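Local atomic coordinates of tetraacyldisaccharide 4'-kinase (Aquifex aeolicus, PDB entry 4EHY), a protein that probably transfers the gamma-phosphate of ATP to the 4'-position of a tetraacyldisaccharide 1-phosphate, forming lipid IVA in the last step of lipid IVA biosynthesis. Residues F205-C210 with K297-R302; T277-L282 with V291-F296. All coordinates share one frame; numbering follows the deposited sequence.

Interaction 1. Residues F205-C210 with K297-R302; sequences FREFCC and KVKLER. With ADP (adenosine-5'-diphosphate), chain B.
Phe205 and Lys299 face each other as a hydrogen-bonded antiparallel pair: Phe205 N reaches Lys299 O at 2.9 Å, almost perfectly straight (178° at the hydrogen), and Lys299 N returns the bond to Phe205 O. Glu207 and Lys297 form the next such pair, with Arg206 and Val298 as the non-hydrogen-bonded pair between them. On the face carrying Phe205, Glu207, Lys297 and Lys299, the Glu207 carboxylate makes a salt bridge, OE1 to Lys299 NZ at 3.0 Å. Bends at chi2 (-106°) and chi3 (-100°) of Lys299 turn its ammonium across toward that carboxylate. Lys297 stays extended, its CE lying 3.8 Å from Cys209 SG, an atom tied into the vicinal disulfide with Cys210. Glu301 OE2 approaches the Phe205 ring edge in plane, 3.7 Å from CE2.

Strand 205-210 also turns to the nucleotide. Arg206 NH1 comes to 3.4 Å from ADP N7, while its NH2 is held by a salt bridge to Glu189 and a hydrogen bond to Gln240. Phe208 brings CE2 to 3.4 Å from ADP N1. In this P-loop-clan kinase the antiparallel pair thus sets Arg206 and Phe208 of 205-210 at the adenine, while 297-300 pairs alongside.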
ATOM      1  N   PHE A 205       2.516 -13.345   2.337  1.00 50.54           N
ATOM      2  CA  PHE A 205       3.934 -13.529   2.053  1.00 52.31           C
ATOM      3  C   PHE A 205       4.299 -12.747   0.803  1.00 48.61           C
ATOM      4  O   PHE A 205       3.480 -12.579  -0.096  1.00 48.89           O
ATOM      5  CB  PHE A 205       4.257 -15.020   1.851  1.00 54.78           C
ATOM      6  CG  PHE A 205       4.065 -15.875   3.085  1.00 63.32           C
ATOM      7  CD1 PHE A 205       5.149 -16.211   3.891  1.00 65.37           C
ATOM      8  CD2 PHE A 205       2.812 -16.381   3.411  1.00 66.42           C
ATOM      9  CE1 PHE A 205       4.981 -17.021   5.015  1.00 65.49           C
ATOM     10  CE2 PHE A 205       2.634 -17.188   4.532  1.00 59.84           C
ATOM     11  CZ  PHE A 205       3.720 -17.508   5.336  1.00 61.58           C
ATOM     12  N   ARG A 206       5.520 -12.237   0.750  1.00 49.63           N
ATOM     13  CA  ARG A 206       6.014 -11.644  -0.489  1.00 48.70           C
ATOM     14  C   ARG A 206       7.057 -12.590  -1.083  1.00 56.94           C
ATOM     15  O   ARG A 206       8.048 -12.936  -0.422  1.00 46.22           O
ATOM     16  CB  ARG A 206       6.590 -10.247  -0.241  1.00 44.81           C
ATOM     17  CG  ARG A 206       5.519  -9.171   0.001  1.00 44.65           C
ATOM     18  CD  ARG A 206       6.134  -7.825   0.407  1.00 40.82           C
ATOM     19  NE  ARG A 206       7.112  -8.004   1.470  1.00 43.71           N
ATOM     20  CZ  ARG A 206       7.836  -7.031   2.001  1.00 47.10           C
ATOM     21  NH1 ARG A 206       7.697  -5.791   1.564  1.00 41.27           N
ATOM     22  NH2 ARG A 206       8.720  -7.310   2.954  1.00 47.10           N
ATOM     23  N   GLU A 207       6.796 -13.058  -2.302  1.00 57.68           N
ATOM     24  CA  GLU A 207       7.722 -13.955  -2.998  1.00 52.88           C
ATOM     25  C   GLU A 207       8.624 -13.141  -3.926  1.00 49.25           C
ATOM     26  O   GLU A 207       8.192 -12.683  -4.991  1.00 47.98           O
ATOM     27  CB  GLU A 207       6.969 -15.023  -3.799  1.00 55.23           C
ATOM     28  CG  GLU A 207       7.895 -16.020  -4.516  1.00 59.12           C
ATOM     29  CD  GLU A 207       7.177 -16.842  -5.565  1.00 72.07           C
ATOM     30  OE1 GLU A 207       6.042 -17.287  -5.305  1.00 80.45           O
ATOM     31  OE2 GLU A 207       7.747 -17.044  -6.656  1.00 86.05           O
ATOM     32  N   PHE A 208       9.867 -12.935  -3.505  1.00 42.52           N
ATOM     33  CA  PHE A 208      10.809 -12.122  -4.266  1.00 49.99           C
ATOM     34  C   PHE A 208      11.412 -12.941  -5.391  1.00 51.42           C
ATOM     35  O   PHE A 208      12.342 -13.694  -5.187  1.00 58.25           O
ATOM     36  CB  PHE A 208      11.882 -11.561  -3.338  1.00 48.77           C
ATOM     37  CG  PHE A 208      11.321 -10.674  -2.276  1.00 58.64           C
ATOM     38  CD1 PHE A 208      11.033 -11.174  -1.014  1.00 54.65           C
ATOM     39  CD2 PHE A 208      11.017  -9.349  -2.559  1.00 52.37           C
ATOM     40  CE1 PHE A 208      10.483 -10.358  -0.042  1.00 57.45           C
ATOM     41  CE2 PHE A 208      10.471  -8.527  -1.592  1.00 57.36           C
ATOM     42  CZ  PHE A 208      10.204  -9.026  -0.332  1.00 55.89           C
ATOM     43  N   CYS A 209      10.865 -12.767  -6.586  1.00 54.52           N
ATOM     44  CA  CYS A 209      11.113 -13.683  -7.687  1.00 62.39           C
ATOM     45  C   CYS A 209      11.758 -12.991  -8.885  1.00 63.50           C
ATOM     46  O   CYS A 209      12.309 -13.645  -9.762  1.00 60.36           O
ATOM     47  CB  CYS A 209       9.771 -14.250  -8.151  1.00 64.18           C
ATOM     48  SG  CYS A 209       8.648 -12.946  -8.780  1.00 74.49           S
ATOM     49  N   CYS A 210      11.669 -11.668  -8.940  1.00 59.60           N
ATOM     50  CA  CYS A 210      11.904 -10.996 -10.203  1.00 62.32           C
ATOM     51  C   CYS A 210      12.686  -9.704 -10.060  1.00 61.98           C
ATOM     52  O   CYS A 210      12.839  -9.155  -8.966  1.00 58.45           O
ATOM     53  CB  CYS A 210      10.561 -10.737 -10.890  1.00 71.64           C
ATOM     54  SG  CYS A 210       9.301 -11.984 -10.469  1.00112.83           S
ATOM     55  N   LYS A 297       5.886 -11.339  -5.950  1.00 48.63           N
ATOM     56  CA  LYS A 297       4.464 -11.659  -6.022  1.00 52.20           C
ATOM     57  C   LYS A 297       3.917 -11.687  -4.603  1.00 50.70           C
ATOM     58  O   LYS A 297       4.618 -12.043  -3.662  1.00 49.22           O
ATOM     59  CB  LYS A 297       4.243 -13.033  -6.661  1.00 60.91           C
ATOM     60  CG  LYS A 297       4.733 -13.157  -8.100  1.00 75.77           C
ATOM     61  CD  LYS A 297       4.798 -14.631  -8.545  1.00 91.27           C
ATOM     62  CE  LYS A 297       5.474 -14.779  -9.918  1.00 97.95           C
ATOM     63  NZ  LYS A 297       5.728 -16.201 -10.307  1.00 95.81           N
ATOM     64  N   VAL A 298       2.660 -11.309  -4.444  1.00 49.43           N
ATOM     65  CA  VAL A 298       2.030 -11.395  -3.145  1.00 46.59           C
ATOM     66  C   VAL A 298       1.254 -12.696  -3.151  1.00 48.04           C
ATOM     67  O   VAL A 298       0.570 -13.010  -4.128  1.00 52.34           O
ATOM     68  CB  VAL A 298       1.100 -10.181  -2.900  1.00 50.47           C
ATOM     69  CG1 VAL A 298       0.278 -10.356  -1.635  1.00 40.99           C
ATOM     70  CG2 VAL A 298       1.910  -8.902  -2.833  1.00 38.57           C
ATOM     71  N   LYS A 299       1.416 -13.478  -2.089  1.00 48.03           N
ATOM     72  CA  LYS A 299       0.737 -14.751  -1.942  1.00 54.25           C
ATOM     73  C   LYS A 299      -0.015 -14.758  -0.614  1.00 58.87           C
ATOM     74  O   LYS A 299       0.534 -14.354   0.417  1.00 51.58           O
ATOM     75  CB  LYS A 299       1.755 -15.883  -1.967  1.00 59.28           C
ATOM     76  CG  LYS A 299       2.750 -15.751  -3.099  1.00 71.35           C
ATOM     77  CD  LYS A 299       2.482 -16.743  -4.208  1.00 71.52           C
ATOM     78  CE  LYS A 299       3.418 -17.933  -4.080  1.00 80.50           C
ATOM     79  NZ  LYS A 299       3.409 -18.813  -5.281  1.00 84.73           N
ATOM     80  N   LEU A 300      -1.270 -15.200  -0.641  1.00 60.76           N
ATOM     81  CA  LEU A 300      -2.096 -15.242   0.571  1.00 66.98           C
ATOM     82  C   LEU A 300      -2.452 -16.670   0.954  1.00 66.45           C
ATOM     83  O   LEU A 300      -2.937 -17.444   0.124  1.00 71.62           O
ATOM     84  CB  LEU A 300      -3.393 -14.444   0.390  1.00 59.82           C
ATOM     85  CG  LEU A 300      -3.439 -12.953   0.753  1.00 67.57           C
ATOM     86  CD1 LEU A 300      -3.372 -12.760   2.259  1.00 62.34           C
ATOM     87  CD2 LEU A 300      -2.347 -12.148   0.044  1.00 58.30           C
ATOM     88  N   GLU A 301      -2.215 -17.019   2.213  1.00 67.35           N
ATOM     89  CA  GLU A 301      -2.738 -18.265   2.754  1.00 69.81           C
ATOM     90  C   GLU A 301      -4.259 -18.282   2.657  1.00 64.94           C
ATOM     91  O   GLU A 301      -4.922 -17.286   2.950  1.00 68.47           O
ATOM     92  CB  GLU A 301      -2.336 -18.437   4.212  1.00 77.62           C
ATOM     93  CG  GLU A 301      -0.927 -18.938   4.421  1.00 90.03           C
ATOM     94  CD  GLU A 301      -0.728 -19.510   5.814  1.00103.05           C
ATOM     95  OE1 GLU A 301      -1.740 -19.890   6.448  1.00102.90           O
ATOM     96  OE2 GLU A 301       0.435 -19.576   6.275  1.00107.32           O
ATOM     97  N   ARG A 302      -4.804 -19.427   2.258  1.00 61.17           N
ATOM     98  CA  ARG A 302      -6.244 -19.614   2.179  1.00 69.96           C
ATOM     99  C   ARG A 302      -6.894 -18.574   1.286  1.00 68.96           C
ATOM    100  O   ARG A 302      -7.890 -17.952   1.650  1.00 61.91           O
ATOM    101  CB  ARG A 302      -6.862 -19.584   3.573  1.00 71.86           C
ATOM    102  CG  ARG A 302      -6.352 -20.693   4.450  1.00 77.57           C
ATOM    103  CD  ARG A 302      -7.378 -21.114   5.483  1.00 81.85           C
ATOM    104  NE  ARG A 302      -7.096 -22.467   5.947  1.00 92.29           N
ATOM    105  CZ  ARG A 302      -6.170 -22.759   6.852  1.00 96.89           C
ATOM    106  NH1 ARG A 302      -5.449 -21.777   7.390  1.00 91.40           N
ATOM    107  NH2 ARG A 302      -5.967 -24.024   7.223  1.00 95.81           N
TER
HETATM  108  PB  ADP B 401       2.839   0.789   2.347  1.00 48.29           P
HETATM  109  O1B ADP B 401       2.808   2.289   2.198  1.00 59.04           O
HETATM  110  O2B ADP B 401       2.219   0.285   3.631  1.00 65.41           O
HETATM  111  O3B ADP B 401       2.276   0.078   1.135  1.00 43.75           O
HETATM  112  PA  ADP B 401       5.726   0.874   1.751  1.00 49.89           P
HETATM  113  O1A ADP B 401       6.647  -0.284   2.017  1.00 49.88           O
HETATM  114  O2A ADP B 401       6.150   2.275   2.093  1.00 45.68           O
HETATM  115  O3A ADP B 401       4.385   0.395   2.531  1.00 48.86           O
HETATM  116  O5' ADP B 401       5.376   0.882   0.191  1.00 44.82           O
HETATM  117  C5' ADP B 401       4.979  -0.313  -0.461  1.00 45.36           C
HETATM  118  C4' ADP B 401       5.709  -0.341  -1.799  1.00 34.30           C
HETATM  119  O4' ADP B 401       7.129  -0.142  -1.592  1.00 43.16           O
HETATM  120  C3' ADP B 401       5.558  -1.713  -2.410  1.00 35.09           C
HETATM  121  O3' ADP B 401       4.428  -1.736  -3.277  1.00 37.70           O
HETATM  122  C2' ADP B 401       6.859  -1.909  -3.154  1.00 35.42           C
HETATM  123  O2' ADP B 401       6.755  -1.265  -4.426  1.00 41.92           O
HETATM  124  C1' ADP B 401       7.865  -1.124  -2.335  1.00 35.29           C
HETATM  125  N9  ADP B 401       8.524  -2.040  -1.369  1.00 46.56           N
HETATM  126  C8  ADP B 401       8.429  -1.971  -0.027  1.00 54.06           C
HETATM  127  N7  ADP B 401       9.171  -2.938   0.574  1.00 48.78           N
HETATM  128  C5  ADP B 401       9.768  -3.646  -0.403  1.00 44.49           C
HETATM  129  C6  ADP B 401      10.688  -4.808  -0.460  1.00 46.69           C
HETATM  130  N6  ADP B 401      11.133  -5.435   0.674  1.00 42.00           N
HETATM  131  N1  ADP B 401      11.065  -5.221  -1.689  1.00 43.20           N
HETATM  132  C2  ADP B 401      10.640  -4.624  -2.819  1.00 43.75           C
HETATM  133  N3  ADP B 401       9.803  -3.573  -2.839  1.00 42.09           N
HETATM  134  C4  ADP B 401       9.345  -3.045  -1.678  1.00 45.28           C

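Interaction 2. Residues T277-L282 with V291-F296; sequences TTPKDL and VFALNF. With ADP (adenosine-5'-diphosphate), chain B.
Leu282 and Val291 pass each other in opposite directions, with Leu282 CD1 3.7 Å from Val291 CG1; the other Leu282 methyl, CD2, rests on Ala293 CB. At the first turn of the helix, Pro279 leans over the same strand: its CD lies 3.3 Å from Leu294 O, and its CG is near Asn295 OD1, the two side chains crossing at a slant. Thr277 lays CG2 beside Phe292 O and Val291 CG1, while its OG1, anti to the backbone N (chi1 -171°), bonds to Phe232 O. Thr277 N donates to Phe292 O at 2.8 Å, part of the parallel bridge of Thr277 with Ala293.

Thr278 caps the helix. Its OG1 gives a 2.6 Å bond to Asp281 OD2, met from above the carboxylate plane, and accepts a weak bond from Lys280 N; a weak bond from Thr278 N to Asp281 OD2 completes the capping box. Thr278 CB lies 3.3 Å from ADP N3. The extended Lys280 chain carries NZ to ADP O2A at 3.0 Å, and Asp260 makes a salt bridge with the same nitrogen. Strand 275-277, the short capped helix and parallel strand 291-300 follow one another as in a beta-alpha-beta crossover, the helix start forming part of the ADP site.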
ATOM      1  N   THR A 277      16.787  -1.048  -6.153  1.00 47.04           N
ATOM      2  CA  THR A 277      15.796  -0.341  -5.344  1.00 44.05           C
ATOM      3  C   THR A 277      14.425  -0.999  -5.548  1.00 38.73           C
ATOM      4  O   THR A 277      14.354  -2.074  -6.145  1.00 44.45           O
ATOM      5  CB  THR A 277      15.743   1.163  -5.722  1.00 46.54           C
ATOM      6  OG1 THR A 277      14.924   1.874  -4.790  1.00 46.22           O
ATOM      7  CG2 THR A 277      15.224   1.378  -7.156  1.00 45.12           C
ATOM      8  N   THR A 278      13.348  -0.386  -5.051  1.00 41.14           N
ATOM      9  CA  THR A 278      12.004  -0.963  -5.215  1.00 35.87           C
ATOM     10  C   THR A 278      11.145  -0.347  -6.316  1.00 35.22           C
ATOM     11  O   THR A 278      11.480   0.711  -6.864  1.00 40.50           O
ATOM     12  CB  THR A 278      11.227  -0.832  -3.876  1.00 47.60           C
ATOM     13  OG1 THR A 278      10.723   0.499  -3.748  1.00 39.14           O
ATOM     14  CG2 THR A 278      12.117  -1.140  -2.690  1.00 44.49           C
ATOM     15  N   PRO A 279      10.029  -1.009  -6.656  1.00 37.73           N
ATOM     16  CA  PRO A 279       9.207  -0.434  -7.725  1.00 34.06           C
ATOM     17  C   PRO A 279       8.705   0.964  -7.331  1.00 37.10           C
ATOM     18  O   PRO A 279       8.575   1.845  -8.176  1.00 39.37           O
ATOM     19  CB  PRO A 279       8.047  -1.421  -7.830  1.00 38.37           C
ATOM     20  CG  PRO A 279       8.679  -2.751  -7.430  1.00 37.66           C
ATOM     21  CD  PRO A 279       9.613  -2.385  -6.300  1.00 33.79           C
ATOM     22  N   LYS A 280       8.472   1.166  -6.043  1.00 44.83           N
ATOM     23  CA  LYS A 280       7.959   2.438  -5.548  1.00 43.15           C
ATOM     24  C   LYS A 280       8.950   3.556  -5.843  1.00 42.86           C
ATOM     25  O   LYS A 280       8.563   4.658  -6.237  1.00 38.71           O
ATOM     26  CB  LYS A 280       7.651   2.333  -4.044  1.00 40.06           C
ATOM     27  CG  LYS A 280       7.197   3.637  -3.397  1.00 45.49           C
ATOM     28  CD  LYS A 280       6.824   3.415  -1.935  1.00 43.38           C
ATOM     29  CE  LYS A 280       6.587   4.742  -1.199  1.00 46.79           C
ATOM     30  NZ  LYS A 280       5.961   4.519   0.151  1.00 41.11           N
ATOM     31  N   ASP A 281      10.236   3.258  -5.692  1.00 43.45           N
ATOM     32  CA  ASP A 281      11.288   4.217  -6.037  1.00 40.14           C
ATOM     33  C   ASP A 281      11.506   4.344  -7.546  1.00 40.13           C
ATOM     34  O   ASP A 281      11.693   5.442  -8.073  1.00 44.79           O
ATOM     35  CB  ASP A 281      12.607   3.801  -5.373  1.00 42.18           C
ATOM     36  CG  ASP A 281      12.468   3.614  -3.877  1.00 50.78           C
ATOM     37  OD1 ASP A 281      12.462   4.636  -3.157  1.00 48.33           O
ATOM     38  OD2 ASP A 281      12.350   2.451  -3.422  1.00 48.78           O
ATOM     39  N   LEU A 282      11.482   3.207  -8.234  1.00 47.17           N
ATOM     40  CA  LEU A 282      11.810   3.130  -9.657  1.00 42.04           C
ATOM     41  C   LEU A 282      10.916   4.010 -10.533  1.00 43.56           C
ATOM     42  O   LEU A 282      11.354   4.500 -11.572  1.00 46.32           O
ATOM     43  CB  LEU A 282      11.726   1.676 -10.133  1.00 37.69           C
ATOM     44  CG  LEU A 282      12.398   1.356 -11.476  1.00 46.52           C
ATOM     45  CD1 LEU A 282      13.904   1.551 -11.378  1.00 44.26           C
ATOM     46  CD2 LEU A 282      12.077  -0.064 -11.901  1.00 44.62           C
ATOM     47  N   VAL A 291      19.781   1.261 -13.101  1.00 47.79           N
ATOM     48  CA  VAL A 291      18.962   1.195 -11.896  1.00 45.28           C
ATOM     49  C   VAL A 291      17.886   0.148 -12.061  1.00 41.34           C
ATOM     50  O   VAL A 291      17.098   0.199 -13.004  1.00 49.85           O
ATOM     51  CB  VAL A 291      18.321   2.550 -11.611  1.00 45.49           C
ATOM     52  CG1 VAL A 291      17.381   2.462 -10.415  1.00 49.46           C
ATOM     53  CG2 VAL A 291      19.414   3.576 -11.359  1.00 45.32           C
ATOM     54  N   PHE A 292      17.858  -0.800 -11.131  1.00 42.75           N
ATOM     55  CA  PHE A 292      16.944  -1.925 -11.178  1.00 42.34           C
ATOM     56  C   PHE A 292      16.086  -1.978  -9.912  1.00 49.51           C
ATOM     57  O   PHE A 292      16.460  -1.419  -8.879  1.00 47.82           O
ATOM     58  CB  PHE A 292      17.758  -3.219 -11.335  1.00 44.09           C
ATOM     59  CG  PHE A 292      18.543  -3.275 -12.612  1.00 46.81           C
ATOM     60  CD1 PHE A 292      19.777  -2.635 -12.715  1.00 53.82           C
ATOM     61  CD2 PHE A 292      18.037  -3.934 -13.719  1.00 47.00           C
ATOM     62  CE1 PHE A 292      20.510  -2.666 -13.898  1.00 52.55           C
ATOM     63  CE2 PHE A 292      18.760  -3.970 -14.918  1.00 48.12           C
ATOM     64  CZ  PHE A 292      19.998  -3.332 -15.003  1.00 57.27           C
ATOM     65  N   ALA A 293      14.939  -2.644  -9.996  1.00 44.67           N
ATOM     66  CA  ALA A 293      14.119  -2.872  -8.815  1.00 41.05           C
ATOM     67  C   ALA A 293      13.876  -4.345  -8.555  1.00 42.32           C
ATOM     68  O   ALA A 293      13.646  -5.132  -9.483  1.00 45.50           O
ATOM     69  CB  ALA A 293      12.757  -2.106  -8.905  1.00 34.50           C
ATOM     70  N   LEU A 294      13.924  -4.708  -7.276  1.00 39.33           N
ATOM     71  CA  LEU A 294      13.514  -6.037  -6.844  1.00 44.62           C
ATOM     72  C   LEU A 294      11.994  -6.074  -6.862  1.00 47.55           C
ATOM     73  O   LEU A 294      11.333  -5.183  -6.315  1.00 44.90           O
ATOM     74  CB  LEU A 294      14.014  -6.320  -5.431  1.00 44.41           C
ATOM     75  CG  LEU A 294      13.705  -7.700  -4.847  1.00 52.39           C
ATOM     76  CD1 LEU A 294      14.425  -8.790  -5.644  1.00 44.90           C
ATOM     77  CD2 LEU A 294      14.121  -7.760  -3.384  1.00 54.42           C
ATOM     78  N   ASN A 295      11.436  -7.092  -7.501  1.00 42.93           N
ATOM     79  CA  ASN A 295       9.995  -7.215  -7.613  1.00 43.52           C
ATOM     80  C   ASN A 295       9.586  -8.533  -6.967  1.00 45.67           C
ATOM     81  O   ASN A 295      10.433  -9.381  -6.730  1.00 47.64           O
ATOM     82  CB  ASN A 295       9.563  -7.138  -9.077  1.00 42.36           C
ATOM     83  CG  ASN A 295       8.102  -6.761  -9.240  1.00 55.37           C
ATOM     84  OD1 ASN A 295       7.469  -6.239  -8.316  1.00 47.63           O
ATOM     85  ND2 ASN A 295       7.558  -7.022 -10.423  1.00 64.57           N
ATOM     86  N   PHE A 296       8.306  -8.690  -6.650  1.00 49.02           N
ATOM     87  CA  PHE A 296       7.828  -9.866  -5.927  1.00 49.51           C
ATOM     88  C   PHE A 296       6.355 -10.135  -6.258  1.00 50.58           C
ATOM     89  O   PHE A 296       5.663  -9.261  -6.774  1.00 44.06           O
ATOM     90  CB  PHE A 296       7.960  -9.630  -4.419  1.00 48.65           C
ATOM     91  CG  PHE A 296       7.264  -8.378  -3.954  1.00 49.40           C
ATOM     92  CD1 PHE A 296       5.942  -8.423  -3.505  1.00 47.46           C
ATOM     93  CD2 PHE A 296       7.913  -7.150  -4.004  1.00 46.46           C
ATOM     94  CE1 PHE A 296       5.289  -7.265  -3.086  1.00 40.75           C
ATOM     95  CE2 PHE A 296       7.267  -5.979  -3.602  1.00 50.67           C
ATOM     96  CZ  PHE A 296       5.944  -6.036  -3.144  1.00 43.40           C
TER
HETATM   97  PB  ADP B 401       2.839   0.789   2.347  1.00 48.29           P
HETATM   98  O1B ADP B 401       2.808   2.289   2.198  1.00 59.04           O
HETATM   99  O2B ADP B 401       2.219   0.285   3.631  1.00 65.41           O
HETATM  100  O3B ADP B 401       2.276   0.078   1.135  1.00 43.75           O
HETATM  101  PA  ADP B 401       5.726   0.874   1.751  1.00 49.89           P
HETATM  102  O1A ADP B 401       6.647  -0.284   2.017  1.00 49.88           O
HETATM  103  O2A ADP B 401       6.150   2.275   2.093  1.00 45.68           O
HETATM  104  O3A ADP B 401       4.385   0.395   2.531  1.00 48.86           O
HETATM  105  O5' ADP B 401       5.376   0.882   0.191  1.00 44.82           O
HETATM  106  C5' ADP B 401       4.979  -0.313  -0.461  1.00 45.36           C
HETATM  107  C4' ADP B 401       5.709  -0.341  -1.799  1.00 34.30           C
HETATM  108  O4' ADP B 401       7.129  -0.142  -1.592  1.00 43.16           O
HETATM  109  C3' ADP B 401       5.558  -1.713  -2.410  1.00 35.09           C
HETATM  110  O3' ADP B 401       4.428  -1.736  -3.277  1.00 37.70           O
HETATM  111  C2' ADP B 401       6.859  -1.909  -3.154  1.00 35.42           C
HETATM  112  O2' ADP B 401       6.755  -1.265  -4.426  1.00 41.92           O
HETATM  113  C1' ADP B 401       7.865  -1.124  -2.335  1.00 35.29           C
HETATM  114  N9  ADP B 401       8.524  -2.040  -1.369  1.00 46.56           N
HETATM  115  C8  ADP B 401       8.429  -1.971  -0.027  1.00 54.06           C
HETATM  116  N7  ADP B 401       9.171  -2.938   0.574  1.00 48.78           N
HETATM  117  C5  ADP B 401       9.768  -3.646  -0.403  1.00 44.49           C
HETATM  118  C6  ADP B 401      10.688  -4.808  -0.460  1.00 46.69           C
HETATM  119  N6  ADP B 401      11.133  -5.435   0.674  1.00 42.00           N
HETATM  120  N1  ADP B 401      11.065  -5.221  -1.689  1.00 43.20           N
HETATM  121  C2  ADP B 401      10.640  -4.624  -2.819  1.00 43.75           C
HETATM  122  N3  ADP B 401       9.803  -3.573  -2.839  1.00 42.09           N
HETATM  123  C4  ADP B 401       9.345  -3.045  -1.678  1.00 45.28           C

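Overall arrangement
Strand 291-300 runs through both contacts: its first part pairs in parallel with strand 275-277 in interaction 2, and its later part lies antiparallel to strand 201-212 in interaction 1. Along the chain, 205-210 comes first, then 277-282, 291-296 and 297-302, so interaction 2 falls entirely between the two segments of interaction 1. Their centres are 16 Å apart, yet they touch: Cys210 O and Asn295 N, 2.9 Å apart, probably form a hydrogen bond, and Phe208 packs on Leu294 and Phe296. The shared strand thus ties together two parts of the nucleotide site, with 205-210 reaching the adenine and 277-282 reaching adenine, ribose and alpha-phosphate.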